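Local coordinates for protein NAD-dependent formate dehydrogenase gamma subunit (Cupriavidus necator, PDB 6VW7) that carries a [2Fe-2S] cluster on a thioredoxin-like domain and probably relays electrons within an NAD-dependent formate dehydrogenase, at residues H82-C87 with V138-Q143. Numbering follows the deposited sequence.
Sequences HVVQVC and VMVGEQ. With FES (Fe2/s2 (inorganic) cluster), chain E.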
loop_
_atom_site.group_PDB
_atom_site.type_symbol
_atom_site.label_atom_id
_atom_site.label_comp_id
_atom_site.label_asym_id
_atom_site.label_seq_id
_atom_site.Cartn_x
_atom_site.Cartn_y
_atom_site.Cartn_z
ATOM N N HIS A 82 3.895 7.422 -23.691
ATOM C CA HIS A 82 4.221 6.822 -22.400
ATOM C C HIS A 82 3.970 7.823 -21.278
ATOM O O HIS A 82 4.396 8.980 -21.366
ATOM C CB HIS A 82 5.680 6.370 -22.366
ATOM C CG HIS A 82 6.036 5.415 -23.457
ATOM N ND1 HIS A 82 5.664 4.088 -23.431
ATOM C CD2 HIS A 82 6.727 5.592 -24.607
ATOM C CE1 HIS A 82 6.104 3.490 -24.523
ATOM N NE2 HIS A 82 6.751 4.380 -25.254
ATOM N N VAL A 83 3.279 7.378 -20.232
ATOM C CA VAL A 83 3.099 8.159 -19.014
ATOM C C VAL A 83 4.154 7.689 -18.023
ATOM O O VAL A 83 4.116 6.544 -17.551
ATOM C CB VAL A 83 1.689 8.011 -18.426
ATOM C CG1 VAL A 83 1.589 8.802 -17.129
ATOM C CG2 VAL A 83 0.643 8.484 -19.410
ATOM N N VAL A 84 5.098 8.564 -17.719
ATOM C CA VAL A 84 6.159 8.289 -16.759
ATOM C C VAL A 84 5.766 8.966 -15.451
ATOM O O VAL A 84 5.680 10.196 -15.400
ATOM C CB VAL A 84 7.514 8.809 -17.260
ATOM C CG1 VAL A 84 8.598 8.542 -16.224
ATOM C CG2 VAL A 84 7.867 8.171 -18.584
ATOM N N GLN A 85 5.486 8.171 -14.410
ATOM C CA GLN A 85 5.137 8.675 -13.080
ATOM C C GLN A 85 6.367 8.635 -12.186
ATOM O O GLN A 85 6.975 7.572 -12.018
ATOM C CB GLN A 85 4.014 7.857 -12.438
ATOM C CG GLN A 85 2.739 7.797 -13.260
ATOM C CD GLN A 85 1.715 6.862 -12.648
ATOM O OE1 GLN A 85 1.144 7.165 -11.614
ATOM N NE2 GLN A 85 1.473 5.731 -13.292
ATOM N N VAL A 86 6.720 9.782 -11.611
ATOM C CA VAL A 86 7.840 9.915 -10.684
ATOM C C VAL A 86 7.274 10.124 -9.281
ATOM O O VAL A 86 6.515 11.073 -9.040
ATOM C CB VAL A 86 8.760 11.081 -11.086
ATOM C CG1 VAL A 86 9.924 11.235 -10.091
ATOM C CG2 VAL A 86 9.252 10.896 -12.527
ATOM N N CYS A 87 7.645 9.248 -8.351
ATOM C CA CYS A 87 7.137 9.375 -6.993
ATOM C C CYS A 87 7.728 10.599 -6.308
ATOM O O CYS A 87 8.936 10.843 -6.382
ATOM C CB CYS A 87 7.435 8.128 -6.168
ATOM S SG CYS A 87 6.743 8.322 -4.499
ATOM N N VAL A 138 9.818 4.956 -9.950
ATOM C CA VAL A 138 9.204 5.443 -11.180
ATOM C C VAL A 138 8.358 4.319 -11.759
ATOM O O VAL A 138 8.749 3.149 -11.708
ATOM C CB VAL A 138 10.266 5.919 -12.200
ATOM C CG1 VAL A 138 9.631 6.208 -13.562
ATOM C CG2 VAL A 138 10.978 7.169 -11.683
ATOM N N MET A 139 7.191 4.668 -12.292
ATOM C CA MET A 139 6.353 3.731 -13.026
ATOM C C MET A 139 6.124 4.250 -14.440
ATOM O O MET A 139 5.780 5.421 -14.625
ATOM C CB MET A 139 5.002 3.522 -12.329
ATOM C CG MET A 139 4.132 2.409 -12.984
ATOM S SD MET A 139 2.707 2.018 -11.934
ATOM C CE MET A 139 3.127 0.390 -11.359
ATOM N N VAL A 140 6.306 3.380 -15.431
ATOM C CA VAL A 140 6.015 3.699 -16.825
ATOM C C VAL A 140 4.967 2.706 -17.299
ATOM O O VAL A 140 5.242 1.504 -17.414
ATOM C CB VAL A 140 7.261 3.658 -17.715
ATOM C CG1 VAL A 140 6.902 4.147 -19.110
ATOM C CG2 VAL A 140 8.372 4.506 -17.110
ATOM N N GLY A 141 3.765 3.206 -17.563
ATOM C CA GLY A 141 2.635 2.348 -17.813
ATOM C C GLY A 141 2.342 1.597 -16.535
ATOM O O GLY A 141 1.855 2.175 -15.561
ATOM N N GLU A 142 2.663 0.308 -16.517
ATOM C CA GLU A 142 2.603 -0.482 -15.297
ATOM C C GLU A 142 3.946 -1.121 -14.969
ATOM O O GLU A 142 4.005 -2.026 -14.128
ATOM C CB GLU A 142 1.477 -1.523 -15.404
ATOM C CG GLU A 142 0.103 -0.838 -15.573
ATOM C CD GLU A 142 -1.094 -1.785 -15.700
ATOM O OE1 GLU A 142 -0.906 -3.009 -15.892
ATOM O OE2 GLU A 142 -2.238 -1.286 -15.563
ATOM N N GLN A 143 5.028 -0.673 -15.604
ATOM C CA GLN A 143 6.361 -1.199 -15.332
ATOM C C GLN A 143 7.062 -0.339 -14.278
ATOM O O GLN A 143 7.261 0.865 -14.482
ATOM C CB GLN A 143 7.192 -1.257 -16.609
ATOM C CG GLN A 143 6.605 -2.161 -17.744
ATOM C CD GLN A 143 5.563 -3.191 -17.260
ATOM O OE1 GLN A 143 5.891 -4.165 -16.575
ATOM N NE2 GLN A 143 4.301 -2.970 -17.629
HETATM FE FE1 FES E . 7.837 6.642 -3.197
HETATM FE FE2 FES E . 6.486 5.046 -1.495
HETATM S S1 FES E . 7.254 4.521 -3.527
HETATM S S2 FES E . 7.289 7.117 -1.139
HETATM O O HOH W 1 2.263 5.289 -15.945
#
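V84 sits in the angle between V138 and V140, and that fit shapes the valine face of this strand pair. Its CG1, anti to the backbone N (chi1 179°), slants across to V138 CG1 at 3.7 Å, while its CG2 runs alongside V140 CG2. One position on, V86 lies beside V138 and points the same way, the two CG2 methyls 4.2 Å apart. At the other end V140 CG1 touches H82 CB at 4.1 Å and lies oblique to the imidazole ring. Behind these methyls come L100 of helix 97-108, F153 of helix 150-160 near V84, and L156 and L160 against V140, so helices close this face of the sheet. On the reverse face Q85 and M139 stand side by side, with Q85 NE2 4.1 Å from M139 SD. The thioether bends at chi3 (-110°), its CE leading away from the amide, and M139 also packs on L129 and, in the neighbouring beta subunit, P229. Strands 82-87 and 138-140 run antiparallel as neighbours in the mixed sheet of the thioredoxin-like [2Fe-2S] domain, 82-87 in its middle, and Q85 and M139 form their hydrogen-bonded pair. Q85 N reaches M139 O at 2.8 Å, nearly straight, and M139 N returns to Q85 O in the carbonyl plane. Beyond V140 the second strand swings off in a type II' turn, with G141 at positive phi; the bond from G141 N to V83 O is weak, 3.4 Å. A water bridges this parting edge, donating to V83 O and G141 O and accepting from Q85 NE2 at 2.8 Å, which ties down the end of the glutamine amide. Strand 82-87 finishes in C87, whose SG binds iron FE1 of the cluster at 2.4 Å, as C92 SG also does.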